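Local coordinates for CRISPR-associated endonuclease Cas1 (Thermotoga maritima, PDB 4XTK), which probably acts as a metal-dependent endonuclease on double-stranded DNA in CRISPR adaptive immunity, working as a homodimer that joins a Cas2 dimer, at residues R116-M121 with M152-N157; D123-R128 with S164-L169; D133-Y138 with G156-E161; T191-G196 with V242-F247. All blocks are in the same frame, centred on the assembly; numbering follows the deposited sequence.

Contact 1: residues R116-M121 with M152-N157; sequences RSFQNM and MGIEGN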
loop_
_atom_site.group_PDB
_atom_site.type_symbol
_atom_site.label_atom_id
_atom_site.label_comp_id
_atom_site.label_asym_id
_atom_site.label_seq_id
_atom_site.Cartn_x
_atom_site.Cartn_y
_atom_site.Cartn_z
ATOM N N ARG E 116 -9.173 -23.278 15.568
ATOM C CA ARG E 116 -10.139 -23.416 14.487
ATOM C C ARG E 116 -9.640 -24.392 13.424
ATOM O O ARG E 116 -10.411 -25.209 12.919
ATOM C CB ARG E 116 -10.446 -22.050 13.870
ATOM C CG ARG E 116 -11.137 -21.072 14.826
ATOM C CD ARG E 116 -12.660 -21.151 14.713
ATOM N NE ARG E 116 -13.112 -20.974 13.334
ATOM C CZ ARG E 116 -13.692 -21.925 12.606
ATOM N NH1 ARG E 116 -13.903 -23.127 13.128
ATOM N NH2 ARG E 116 -14.062 -21.675 11.356
ATOM N N SER E 117 -8.353 -24.309 13.094
ATOM C CA SER E 117 -7.733 -25.252 12.163
ATOM C C SER E 117 -7.952 -26.701 12.594
ATOM O O SER E 117 -8.251 -27.568 11.771
ATOM C CB SER E 117 -6.232 -24.983 12.035
ATOM O OG SER E 117 -5.982 -23.851 11.224
ATOM N N PHE E 118 -7.800 -26.954 13.889
ATOM C CA PHE E 118 -7.960 -28.301 14.414
ATOM C C PHE E 118 -9.405 -28.757 14.311
ATOM O O PHE E 118 -9.677 -29.896 13.942
ATOM C CB PHE E 118 -7.491 -28.386 15.874
ATOM C CG PHE E 118 -5.997 -28.415 16.036
ATOM C CD1 PHE E 118 -5.160 -28.230 14.952
ATOM C CD2 PHE E 118 -5.429 -28.642 17.273
ATOM C CE1 PHE E 118 -3.786 -28.257 15.100
ATOM C CE2 PHE E 118 -4.056 -28.670 17.424
ATOM C CZ PHE E 118 -3.236 -28.478 16.334
ATOM N N GLN E 119 -10.338 -27.871 14.638
ATOM C CA GLN E 119 -11.735 -28.273 14.642
ATOM C C GLN E 119 -12.227 -28.499 13.215
ATOM O O GLN E 119 -13.039 -29.388 12.968
ATOM C CB GLN E 119 -12.607 -27.244 15.358
ATOM C CG GLN E 119 -14.005 -27.769 15.656
ATOM C CD GLN E 119 -13.981 -29.113 16.381
ATOM O OE1 GLN E 119 -13.247 -29.301 17.353
ATOM N NE2 GLN E 119 -14.777 -30.060 15.893
ATOM N N ASN E 120 -11.712 -27.713 12.277
ATOM C CA ASN E 120 -12.026 -27.916 10.873
ATOM C C ASN E 120 -11.480 -29.244 10.373
ATOM O O ASN E 120 -12.151 -29.952 9.619
ATOM C CB ASN E 120 -11.482 -26.772 10.026
ATOM C CG ASN E 120 -12.242 -25.484 10.240
ATOM O OD1 ASN E 120 -13.262 -25.457 10.938
ATOM N ND2 ASN E 120 -11.762 -24.408 9.628
ATOM N N MET E 121 -10.263 -29.576 10.798
ATOM C CA MET E 121 -9.669 -30.871 10.488
ATOM C C MET E 121 -10.552 -32.008 11.003
ATOM O O MET E 121 -10.857 -32.950 10.270
ATOM C CB MET E 121 -8.262 -30.989 11.087
ATOM C CG MET E 121 -7.161 -30.318 10.276
ATOM S SD MET E 121 -5.498 -30.684 10.895
ATOM C CE MET E 121 -5.047 -29.168 11.717
ATOM N N MET E 152 3.363 -23.403 16.132
ATOM C CA MET E 152 3.434 -23.683 14.700
ATOM C C MET E 152 3.903 -25.116 14.448
ATOM O O MET E 152 3.443 -25.776 13.521
ATOM C CB MET E 152 4.369 -22.695 13.995
ATOM C CG MET E 152 4.650 -23.038 12.535
ATOM S SD MET E 152 3.184 -22.999 11.467
ATOM C CE MET E 152 2.981 -21.252 11.368
ATOM N N GLY E 153 4.820 -25.596 15.282
ATOM C CA GLY E 153 5.311 -26.953 15.160
ATOM C C GLY E 153 4.220 -27.972 15.415
ATOM O O GLY E 153 4.081 -28.945 14.673
ATOM N N ILE E 154 3.445 -27.740 16.469
ATOM C CA ILE E 154 2.347 -28.623 16.839
ATOM C C ILE E 154 1.287 -28.666 15.739
ATOM O O ILE E 154 0.766 -29.731 15.408
ATOM C CB ILE E 154 1.705 -28.181 18.168
ATOM C CG1 ILE E 154 2.723 -28.296 19.307
ATOM C CG2 ILE E 154 0.478 -29.019 18.485
ATOM C CD1 ILE E 154 2.330 -27.542 20.572
ATOM N N GLU E 155 0.984 -27.506 15.166
ATOM C CA GLU E 155 -0.019 -27.419 14.113
ATOM C C GLU E 155 0.432 -28.223 12.893
ATOM O O GLU E 155 -0.327 -29.034 12.357
ATOM C CB GLU E 155 -0.285 -25.954 13.745
ATOM C CG GLU E 155 -1.657 -25.692 13.121
ATOM C CD GLU E 155 -1.662 -25.897 11.618
ATOM O OE1 GLU E 155 -0.564 -25.950 11.022
ATOM O OE2 GLU E 155 -2.760 -26.001 11.031
ATOM N N GLY E 156 1.674 -28.009 12.472
ATOM C CA GLY E 156 2.243 -28.763 11.368
ATOM C C GLY E 156 2.154 -30.268 11.562
ATOM O O GLY E 156 1.749 -30.994 10.655
ATOM N N ASN E 157 2.527 -30.737 12.750
ATOM C CA ASN E 157 2.489 -32.160 13.052
ATOM C C ASN E 157 1.063 -32.698 13.035
ATOM O O ASN E 157 0.818 -33.810 12.564
ATOM C CB ASN E 157 3.146 -32.441 14.409
ATOM C CG ASN E 157 4.630 -32.115 14.420
ATOM O OD1 ASN E 157 5.301 -32.175 13.389
ATOM N ND2 ASN E 157 5.150 -31.775 15.593
#

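Contact 2: residues D123-R128 with S164-L169; sequences DFLKKR and SMIDSL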
loop_
_atom_site.group_PDB
_atom_site.type_symbol
_atom_site.label_atom_id
_atom_site.label_comp_id
_atom_site.label_asym_id
_atom_site.label_seq_id
_atom_site.Cartn_x
_atom_site.Cartn_y
_atom_site.Cartn_z
ATOM N N ASP E 123 -13.760 -31.959 11.893
ATOM C CA ASP E 123 -15.067 -31.978 11.246
ATOM C C ASP E 123 -15.001 -32.617 9.857
ATOM O O ASP E 123 -15.889 -33.389 9.481
ATOM C CB ASP E 123 -15.644 -30.564 11.152
ATOM C CG ASP E 123 -16.096 -30.028 12.499
ATOM O OD1 ASP E 123 -16.259 -30.840 13.437
ATOM O OD2 ASP E 123 -16.300 -28.800 12.618
ATOM N N PHE E 124 -13.948 -32.309 9.107
ATOM C CA PHE E 124 -13.788 -32.875 7.777
ATOM C C PHE E 124 -13.684 -34.398 7.853
ATOM O O PHE E 124 -14.312 -35.114 7.069
ATOM C CB PHE E 124 -12.559 -32.285 7.079
ATOM C CG PHE E 124 -12.410 -32.717 5.649
ATOM C CD1 PHE E 124 -13.098 -32.065 4.640
ATOM C CD2 PHE E 124 -11.588 -33.779 5.312
ATOM C CE1 PHE E 124 -12.969 -32.461 3.324
ATOM C CE2 PHE E 124 -11.455 -34.181 3.996
ATOM C CZ PHE E 124 -12.146 -33.519 3.001
ATOM N N LEU E 125 -12.902 -34.884 8.812
ATOM C CA LEU E 125 -12.729 -36.320 9.009
ATOM C C LEU E 125 -14.023 -37.015 9.448
ATOM O O LEU E 125 -14.349 -38.101 8.958
ATOM C CB LEU E 125 -11.622 -36.583 10.032
ATOM C CG LEU E 125 -10.203 -36.195 9.607
ATOM C CD1 LEU E 125 -9.238 -36.363 10.763
ATOM C CD2 LEU E 125 -9.756 -37.015 8.402
ATOM N N LYS E 126 -14.763 -36.395 10.364
ATOM C CA LYS E 126 -15.986 -37.009 10.880
ATOM C C LYS E 126 -17.113 -37.022 9.848
ATOM O O LYS E 126 -17.945 -37.927 9.849
ATOM C CB LYS E 126 -16.454 -36.296 12.147
ATOM C CG LYS E 126 -15.617 -36.610 13.372
ATOM C CD LYS E 126 -16.229 -36.015 14.628
ATOM C CE LYS E 126 -15.396 -36.345 15.854
ATOM N NZ LYS E 126 -15.939 -35.704 17.081
ATOM N N LYS E 127 -17.139 -36.013 8.981
ATOM C CA LYS E 127 -18.118 -35.945 7.894
ATOM C C LYS E 127 -17.925 -37.112 6.933
ATOM O O LYS E 127 -18.875 -37.606 6.330
ATOM C CB LYS E 127 -17.992 -34.621 7.136
ATOM C CG LYS E 127 -19.187 -33.698 7.245
ATOM C CD LYS E 127 -18.851 -32.312 6.693
ATOM N N ARG E 128 -16.672 -37.524 6.784
ATOM C CA ARG E 128 -16.305 -38.610 5.886
ATOM C C ARG E 128 -16.179 -39.964 6.585
ATOM O O ARG E 128 -15.684 -40.924 5.994
ATOM C CB ARG E 128 -15.028 -38.247 5.137
ATOM C CG ARG E 128 -15.331 -37.260 4.018
ATOM C CD ARG E 128 -14.105 -36.659 3.395
ATOM N NE ARG E 128 -14.463 -35.642 2.410
ATOM C CZ ARG E 128 -14.742 -35.897 1.136
ATOM N NH1 ARG E 128 -14.708 -37.143 0.677
ATOM N NH2 ARG E 128 -15.053 -34.900 0.320
ATOM N N SER E 164 -2.360 -38.236 6.952
ATOM C CA SER E 164 -2.287 -39.693 6.994
ATOM C C SER E 164 -3.679 -40.293 7.110
ATOM O O SER E 164 -3.948 -41.354 6.550
ATOM C CB SER E 164 -1.418 -40.171 8.159
ATOM O OG SER E 164 -0.052 -39.870 7.934
ATOM N N MET E 165 -4.564 -39.614 7.835
ATOM C CA MET E 165 -5.928 -40.101 7.985
ATOM C C MET E 165 -6.698 -39.884 6.689
ATOM O O MET E 165 -7.595 -40.654 6.357
ATOM C CB MET E 165 -6.638 -39.414 9.153
ATOM C CG MET E 165 -5.990 -39.638 10.520
ATOM S SD MET E 165 -5.796 -41.381 10.965
ATOM C CE MET E 165 -7.440 -42.022 10.666
ATOM N N ILE E 166 -6.329 -38.838 5.955
ATOM C CA ILE E 166 -6.958 -38.532 4.672
ATOM C C ILE E 166 -6.647 -39.623 3.651
ATOM O O ILE E 166 -7.468 -39.936 2.793
ATOM C CB ILE E 166 -6.489 -37.160 4.129
ATOM C CG1 ILE E 166 -7.049 -36.030 4.989
ATOM C CG2 ILE E 166 -6.928 -36.956 2.697
ATOM C CD1 ILE E 166 -8.547 -36.001 5.037
ATOM N N ASP E 167 -5.466 -40.222 3.766
ATOM C CA ASP E 167 -5.049 -41.263 2.834
ATOM C C ASP E 167 -5.903 -42.529 2.897
ATOM O O ASP E 167 -5.851 -43.355 1.988
ATOM C CB ASP E 167 -3.584 -41.627 3.073
ATOM C CG ASP E 167 -2.635 -40.785 2.247
ATOM O OD1 ASP E 167 -3.092 -40.174 1.256
ATOM O OD2 ASP E 167 -1.430 -40.744 2.580
ATOM N N SER E 168 -6.692 -42.687 3.954
ATOM C CA SER E 168 -7.568 -43.851 4.051
ATOM C C SER E 168 -8.811 -43.674 3.179
ATOM O O SER E 168 -9.580 -44.615 2.980
ATOM C CB SER E 168 -7.967 -44.112 5.506
ATOM O OG SER E 168 -8.707 -43.036 6.052
ATOM N N LEU E 169 -8.997 -42.465 2.659
ATOM C CA LEU E 169 -10.115 -42.166 1.770
ATOM C C LEU E 169 -9.720 -42.262 0.302
ATOM O O LEU E 169 -10.560 -42.116 -0.583
ATOM C CB LEU E 169 -10.659 -40.769 2.067
ATOM C CG LEU E 169 -11.257 -40.609 3.461
ATOM C CD1 LEU E 169 -11.565 -39.154 3.741
ATOM C CD2 LEU E 169 -12.507 -41.469 3.599
#

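Contact 3: residues D133-Y138 with G156-E161; sequences DSLTRY and GNAREE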
loop_
_atom_site.group_PDB
_atom_site.type_symbol
_atom_site.label_atom_id
_atom_site.label_comp_id
_atom_site.label_asym_id
_atom_site.label_seq_id
_atom_site.Cartn_x
_atom_site.Cartn_y
_atom_site.Cartn_z
ATOM N N ASP E 133 -9.860 -39.117 16.479
ATOM C CA ASP E 133 -9.397 -39.129 17.870
ATOM C C ASP E 133 -7.883 -38.945 18.014
ATOM O O ASP E 133 -7.417 -38.426 19.028
ATOM C CB ASP E 133 -9.829 -40.426 18.571
ATOM C CG ASP E 133 -9.254 -41.670 17.917
ATOM O OD1 ASP E 133 -8.771 -41.581 16.770
ATOM O OD2 ASP E 133 -9.292 -42.746 18.550
ATOM N N SER E 134 -7.124 -39.360 17.002
ATOM C CA SER E 134 -5.671 -39.230 17.041
ATOM C C SER E 134 -5.258 -37.768 17.210
ATOM O O SER E 134 -4.230 -37.467 17.821
ATOM C CB SER E 134 -5.041 -39.812 15.775
ATOM O OG SER E 134 -5.555 -39.183 14.618
ATOM N N LEU E 135 -6.087 -36.870 16.684
ATOM C CA LEU E 135 -5.819 -35.440 16.719
ATOM C C LEU E 135 -5.951 -34.829 18.110
ATOM O O LEU E 135 -5.488 -33.714 18.342
ATOM C CB LEU E 135 -6.755 -34.711 15.753
ATOM C CG LEU E 135 -6.451 -34.894 14.267
ATOM C CD1 LEU E 135 -7.420 -34.086 13.404
ATOM C CD2 LEU E 135 -5.009 -34.503 13.980
ATOM N N THR E 136 -6.577 -35.553 19.032
ATOM C CA THR E 136 -6.833 -35.017 20.367
ATOM C C THR E 136 -5.546 -34.622 21.093
ATOM O O THR E 136 -5.497 -33.585 21.757
ATOM C CB THR E 136 -7.610 -36.016 21.232
ATOM O OG1 THR E 136 -8.841 -36.347 20.583
ATOM C CG2 THR E 136 -7.921 -35.414 22.583
ATOM N N ARG E 137 -4.505 -35.439 20.949
ATOM C CA ARG E 137 -3.229 -35.182 21.619
ATOM C C ARG E 137 -2.643 -33.830 21.205
ATOM O O ARG E 137 -2.023 -33.135 22.014
ATOM C CB ARG E 137 -2.222 -36.301 21.324
ATOM C CG ARG E 137 -0.845 -36.087 21.968
ATOM C CD ARG E 137 0.217 -36.998 21.365
ATOM N NE ARG E 137 1.231 -36.265 20.614
ATOM C CZ ARG E 137 1.736 -36.672 19.454
ATOM N NH1 ARG E 137 1.311 -37.803 18.905
ATOM N NH2 ARG E 137 2.656 -35.940 18.838
ATOM N N TYR E 138 -2.855 -33.458 19.946
ATOM C CA TYR E 138 -2.324 -32.209 19.427
ATOM C C TYR E 138 -3.123 -31.022 19.935
ATOM O O TYR E 138 -2.558 -29.964 20.205
ATOM C CB TYR E 138 -2.310 -32.223 17.902
ATOM C CG TYR E 138 -1.444 -33.313 17.323
ATOM C CD1 TYR E 138 -0.062 -33.186 17.295
ATOM C CD2 TYR E 138 -2.007 -34.472 16.806
ATOM C CE1 TYR E 138 0.735 -34.183 16.770
ATOM C CE2 TYR E 138 -1.216 -35.474 16.279
ATOM C CZ TYR E 138 0.154 -35.323 16.265
ATOM O OH TYR E 138 0.946 -36.314 15.741
ATOM N N GLY E 156 1.674 -28.009 12.472
ATOM C CA GLY E 156 2.243 -28.763 11.368
ATOM C C GLY E 156 2.154 -30.268 11.562
ATOM O O GLY E 156 1.749 -30.994 10.655
ATOM N N ASN E 157 2.527 -30.737 12.750
ATOM C CA ASN E 157 2.489 -32.160 13.052
ATOM C C ASN E 157 1.063 -32.698 13.035
ATOM O O ASN E 157 0.818 -33.810 12.564
ATOM C CB ASN E 157 3.146 -32.441 14.409
ATOM C CG ASN E 157 4.630 -32.115 14.420
ATOM O OD1 ASN E 157 5.301 -32.175 13.389
ATOM N ND2 ASN E 157 5.150 -31.775 15.593
ATOM N N ALA E 158 0.129 -31.902 13.550
ATOM C CA ALA E 158 -1.291 -32.234 13.491
ATOM C C ALA E 158 -1.741 -32.402 12.048
ATOM O O ALA E 158 -2.454 -33.345 11.712
ATOM C CB ALA E 158 -2.123 -31.162 14.174
ATOM N N ARG E 159 -1.317 -31.471 11.201
ATOM C CA ARG E 159 -1.656 -31.516 9.787
ATOM C C ARG E 159 -1.152 -32.816 9.155
ATOM O O ARG E 159 -1.881 -33.471 8.398
ATOM C CB ARG E 159 -1.073 -30.301 9.064
ATOM C CG ARG E 159 -1.471 -30.178 7.602
ATOM C CD ARG E 159 -2.861 -29.593 7.439
ATOM N NE ARG E 159 -2.977 -28.269 8.044
ATOM C CZ ARG E 159 -4.122 -27.609 8.186
ATOM N NH1 ARG E 159 -5.260 -28.147 7.761
ATOM N NH2 ARG E 159 -4.132 -26.412 8.759
ATOM N N GLU E 160 0.082 -33.197 9.484
ATOM C CA GLU E 160 0.693 -34.383 8.889
ATOM C C GLU E 160 -0.047 -35.655 9.304
ATOM O O GLU E 160 -0.241 -36.561 8.494
ATOM C CB GLU E 160 2.168 -34.475 9.268
ATOM N N GLU E 161 -0.465 -35.710 10.564
ATOM C CA GLU E 161 -1.271 -36.823 11.054
ATOM C C GLU E 161 -2.642 -36.824 10.379
ATOM O O GLU E 161 -3.185 -37.872 10.015
ATOM C CB GLU E 161 -1.422 -36.743 12.575
ATOM C CG GLU E 161 -2.406 -37.730 13.155
ATOM C CD GLU E 161 -1.999 -39.164 12.897
ATOM O OE1 GLU E 161 -0.781 -39.417 12.772
ATOM O OE2 GLU E 161 -2.890 -40.038 12.817
#

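Contact 4: residues T191-G196 with V242-F247; sequences TLISFG and VVDRLF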
loop_
_atom_site.group_PDB
_atom_site.type_symbol
_atom_site.label_atom_id
_atom_site.label_comp_id
_atom_site.label_asym_id
_atom_site.label_seq_id
_atom_site.Cartn_x
_atom_site.Cartn_y
_atom_site.Cartn_z
ATOM N N THR E 191 1.719 -32.974 -5.297
ATOM C CA THR E 191 1.705 -31.994 -6.377
ATOM C C THR E 191 0.372 -31.253 -6.391
ATOM O O THR E 191 0.319 -30.046 -6.634
ATOM C CB THR E 191 1.935 -32.652 -7.744
ATOM O OG1 THR E 191 3.227 -33.265 -7.762
ATOM C CG2 THR E 191 1.850 -31.617 -8.860
ATOM N N LEU E 192 -0.703 -31.988 -6.123
ATOM C CA LEU E 192 -2.036 -31.409 -6.072
ATOM C C LEU E 192 -2.238 -30.543 -4.831
ATOM O O LEU E 192 -2.682 -29.397 -4.935
ATOM C CB LEU E 192 -3.094 -32.512 -6.122
ATOM C CG LEU E 192 -3.246 -33.192 -7.480
ATOM C CD1 LEU E 192 -4.140 -34.403 -7.352
ATOM C CD2 LEU E 192 -3.801 -32.220 -8.516
ATOM N N ILE E 193 -1.911 -31.097 -3.665
ATOM C CA ILE E 193 -2.057 -30.371 -2.409
ATOM C C ILE E 193 -1.261 -29.063 -2.450
ATOM O O ILE E 193 -1.771 -28.008 -2.076
ATOM C CB ILE E 193 -1.602 -31.216 -1.202
ATOM C CG1 ILE E 193 -2.399 -32.521 -1.132
ATOM C CG2 ILE E 193 -1.748 -30.425 0.094
ATOM C CD1 ILE E 193 -3.883 -32.317 -0.966
ATOM N N SER E 194 -0.020 -29.137 -2.926
ATOM C CA SER E 194 0.810 -27.945 -3.057
ATOM C C SER E 194 0.162 -26.931 -3.979
ATOM O O SER E 194 0.122 -25.737 -3.669
ATOM C CB SER E 194 2.199 -28.298 -3.577
ATOM O OG SER E 194 2.939 -28.991 -2.587
ATOM N N PHE E 195 -0.356 -27.410 -5.105
ATOM C CA PHE E 195 -0.989 -26.524 -6.071
ATOM C C PHE E 195 -2.244 -25.878 -5.486
ATOM O O PHE E 195 -2.422 -24.664 -5.583
ATOM C CB PHE E 195 -1.329 -27.279 -7.352
ATOM C CG PHE E 195 -1.907 -26.406 -8.419
ATOM C CD1 PHE E 195 -1.101 -25.521 -9.119
ATOM C CD2 PHE E 195 -3.262 -26.452 -8.713
ATOM C CE1 PHE E 195 -1.635 -24.698 -10.106
ATOM C CE2 PHE E 195 -3.804 -25.638 -9.698
ATOM C CZ PHE E 195 -2.990 -24.759 -10.394
ATOM N N GLY E 196 -3.103 -26.693 -4.876
ATOM C CA GLY E 196 -4.312 -26.204 -4.238
ATOM C C GLY E 196 -4.012 -25.192 -3.143
ATOM O O GLY E 196 -4.652 -24.137 -3.067
ATOM N N VAL E 242 -11.640 -26.474 1.249
ATOM C CA VAL E 242 -11.355 -26.093 -0.127
ATOM C C VAL E 242 -10.395 -27.070 -0.794
ATOM O O VAL E 242 -10.786 -27.819 -1.685
ATOM C CB VAL E 242 -10.762 -24.679 -0.215
ATOM C CG1 VAL E 242 -10.483 -24.327 -1.654
ATOM C CG2 VAL E 242 -11.712 -23.670 0.402
ATOM N N VAL E 243 -9.145 -27.068 -0.346
ATOM C CA VAL E 243 -8.097 -27.874 -0.970
ATOM C C VAL E 243 -8.304 -29.385 -0.848
ATOM O O VAL E 243 -8.238 -30.104 -1.846
ATOM C CB VAL E 243 -6.721 -27.542 -0.375
ATOM C CG1 VAL E 243 -5.647 -28.408 -1.014
ATOM C CG2 VAL E 243 -6.407 -26.064 -0.557
ATOM N N ASP E 244 -8.547 -29.864 0.369
ATOM C CA ASP E 244 -8.607 -31.305 0.615
ATOM C C ASP E 244 -9.860 -31.951 0.022
ATOM O O ASP E 244 -9.795 -33.035 -0.565
ATOM C CB ASP E 244 -8.531 -31.593 2.115
ATOM C CG ASP E 244 -7.249 -31.076 2.743
ATOM O OD1 ASP E 244 -6.273 -30.826 2.000
ATOM O OD2 ASP E 244 -7.217 -30.923 3.981
ATOM N N ARG E 245 -11.000 -31.290 0.186
ATOM C CA ARG E 245 -12.231 -31.752 -0.435
ATOM C C ARG E 245 -12.045 -31.875 -1.944
ATOM O O ARG E 245 -12.473 -32.852 -2.560
ATOM C CB ARG E 245 -13.388 -30.802 -0.119
ATOM C CG ARG E 245 -14.627 -31.025 -0.979
ATOM C CD ARG E 245 -15.856 -30.410 -0.334
ATOM N NE ARG E 245 -16.140 -31.012 0.968
ATOM C CZ ARG E 245 -16.422 -30.322 2.069
ATOM N NH1 ARG E 245 -16.462 -28.994 2.031
ATOM N NH2 ARG E 245 -16.667 -30.960 3.208
ATOM N N LEU E 246 -11.382 -30.883 -2.524
ATOM C CA LEU E 246 -11.124 -30.859 -3.954
ATOM C C LEU E 246 -10.177 -31.987 -4.358
ATOM O O LEU E 246 -10.369 -32.633 -5.387
ATOM C CB LEU E 246 -10.545 -29.507 -4.352
ATOM C CG LEU E 246 -10.600 -29.099 -5.814
ATOM C CD1 LEU E 246 -12.039 -29.128 -6.292
ATOM C CD2 LEU E 246 -10.003 -27.712 -5.961
ATOM N N PHE E 247 -9.160 -32.222 -3.535
ATOM C CA PHE E 247 -8.165 -33.258 -3.811
ATOM C C PHE E 247 -8.788 -34.646 -3.847
ATOM O O PHE E 247 -8.542 -35.421 -4.774
ATOM C CB PHE E 247 -7.040 -33.215 -2.773
ATOM C CG PHE E 247 -6.295 -34.506 -2.640
ATOM C CD1 PHE E 247 -5.443 -34.937 -3.644
ATOM C CD2 PHE E 247 -6.451 -35.297 -1.513
ATOM C CE1 PHE E 247 -4.763 -36.138 -3.527
ATOM C CE2 PHE E 247 -5.770 -36.501 -1.389
ATOM C CZ PHE E 247 -4.925 -36.919 -2.396
#

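Contact 1: residues R116-M121 with M152-N157
Phe-118 and Glu-155 carry most of this contact between two nearly parallel helices, whose axes differ by 9° in direction and approach to 11.2 Å. Side chains fill the gap between the backbones, and the phenyl ring does much of the bridging. Its leading edge faces the partner backbone: Glu-155 CA lies in the ring plane, 4.0 Å from Phe-118 CE1, and the carbonyl oxygen of Ile-154 also sits near that plane, 4.3 Å from Phe-118 CZ. CE1 of Phe-118 further reaches CG of Glu-155 at 3.9 Å, while the CG2 methyl of Ile-154 touches CZ. In Glu-155, CG stands anti to the backbone N (chi1 -156°) and the chain then bends at chi2, which carries the carboxylate toward helix 103-127 with its plane 18° from that of the ring. There Glu-155 OE2 packs 3.8 Å from Ser-117 CB and 4.0 Å from Met-121 CE. This oxygen forms a salt bridge with Arg-159, one turn further along the same helix; the hydroxyl of Ser-117 is hydrogen-bonded to the carbonyl of Ile-113. By similarity Glu-155 binds manganese together with His-221 and Glu-236, so the contact packs around a probable metal ligand whose carboxylate Arg-159 holds. Helix 230-252 brings Glu-236 against both Ser-117 and Glu-155, and helix 136-144 packs on Phe-118 through Tyr-138 and Ala-142.

Contact 2: residues D123-R128 with S164-L169
Arg-128, the residue that leaves helical geometry at the end of helix 103-127, carries its aliphatic chain obliquely across Leu-169 CD1. CB starts the contact 3.8 Å from Leu-169 CD1. CG stays near the same methyl, and CD comes closest, 3.6 Å from Leu-169 CD1. The chain is extended from CG to NE, which leads the guanidinium away from the leucine toward helix 230-252, where NH2 makes a weak hydrogen bond to Asn-249. The other Leu-169 methyl, CD2, faces the carbonyl oxygen of Arg-128, 4.0 Å away, and so the leucine covers both the side chain and the backbone at this helix end.

About a turn back toward the start of both segments, Ile-166 is the residue of helix 148-166 that meets two partners at once. Its CD1 meets the edge of the Phe-124 ring, near the ring plane, at 3.6 Å from CE2, and it also packs 3.7 Å from Leu-125 CD2. That leucine methyl reaches on to Met-165 CB at 4.0 Å. No hydrogen bond crosses the contact, and its side-chain meetings are carbon on carbon.

The contact joins the end of helix 103-127 to the end of helix 148-166. Leu-248 of helix 230-252 lies against Phe-124, Arg-128 and Leu-169, while Val-130, in the loop that follows helix 103-127, covers Met-165 and Leu-169.

Contact 3: residues D133-Y138 with G156-E161
The phenol ring of Tyr-138 lies flat over the backbone of helix 148-166 at Ala-158. The CA of Ala-158 stands above the ring centre, 4.0 Å from the centroid of the Tyr-138 ring and 9° off its normal, a CH-pi contact made by backbone rather than side chain. Ala-158 N and the carbonyl carbon of Asn-157 lie over the same face. Tyr-138 CA and Ala-158 CA are 6.0 Å apart, a close approach consistent with the small side chain of Ala-158, whose CB tucks in 3.9 Å from Tyr-138 CG. Tyr-138 CG is anti to its carbonyl carbon (chi1 -61°), which swings the ring over Asn-157 and Ala-158, with its hydroxyl end toward Glu-161 CB. Two side chains flank it: Asn-157 CB at 3.8 Å from Tyr-138 CE1, and Glu-161 CB at 3.9 Å from Tyr-138 CE2.

Leu-135 adds a second apolar point, its CD2 lying 4.2 Å from Glu-161 CG and 4.4 Å from Ala-158 CB; the methyl also rests against the carbonyl oxygen of Ala-158. The same leucine packs on Val-122 and Leu-125 of helix 103-127. Glu-161 bends at chi2 and brings OE2 to 3.3 Å from Ser-134 OG. The carbonyl oxygen of Asp-133 accepts hydrogen bonds from both N and OG1 of Thr-136, from one face of its plane, holding 133-136 in a helical turn.

Chemically, the centre relies on aromatic and aliphatic packing, and the polar side-chain ends, Ser-134 OG and the Glu-161 carboxylate, lie at the outer edge. The opposite charges of Arg-137 and Glu-161 are not in contact, so any attraction between them would be long-range and probably modest.

Contact 4: residues T191-G196 with V242-F247
Val-243 packs against Gly-196 where two antiparallel-running helices cross at 144° in the helical domain of Cas1, their axes approaching to 9.4 Å. This is the tight end. Gly-196 has no side chain, which lets the backbones close to 5.3 Å between Gly-196 CA and Val-243 CA. Both valine methyls use the gap: CG2 rests 3.6 Å from Gly-196 O, and CG1 lies 4.0 Å from Ile-193 O. Val-243 CG1 is anti to the backbone N (chi1 179°), the torsion that turns both branches to the glycine.

Toward the other end the helices diverge, and Leu-192 CA and Phe-247 CA are 6.8 Å apart. Here side chains span the space, with Leu-192 CD1 in the plane of the phenyl ring at its edge, 4.0 Å from Phe-247 CD1. Thr-191 and Ser-194, partly exposed, mark the side of helix 188-208 nearer to solvent. On the inner side the carboxylate of Asp-244 brushes Ile-193 and is hydrogen-bonded to Tyr-162 of helix 148-166.

Between the two ends, Ile-193 CD1 sits over one face of Phe-247, 4.1 Å from the ring centroid and 29° off its normal.

Overall arrangement
Contacts 1, 2 and 3 all use helix 148-166; contacts 1 and 2 pair it with helix 103-127 at successive places, and contact 3 with helix 136-144. Contact 4 instead joins helices 188-208 and 230-252. Contacts 1 and 4 are buried, but contact 1 encloses a salt-bridged carboxylate, a predicted manganese ligand, whereas contact 4 is largely apolar. Contacts 2 and 3 are partly buried, with Arg-128 in one and Ser-134 and Glu-161 in the other at the outer edge. Contacts 1 and 3 adjoin through Phe-118, whose ring reaches Ala-158 and Tyr-138 O. Contacts 2 and 4 meet where Phe-124 lies against Asp-244 and Arg-245, which links the two helix pairs.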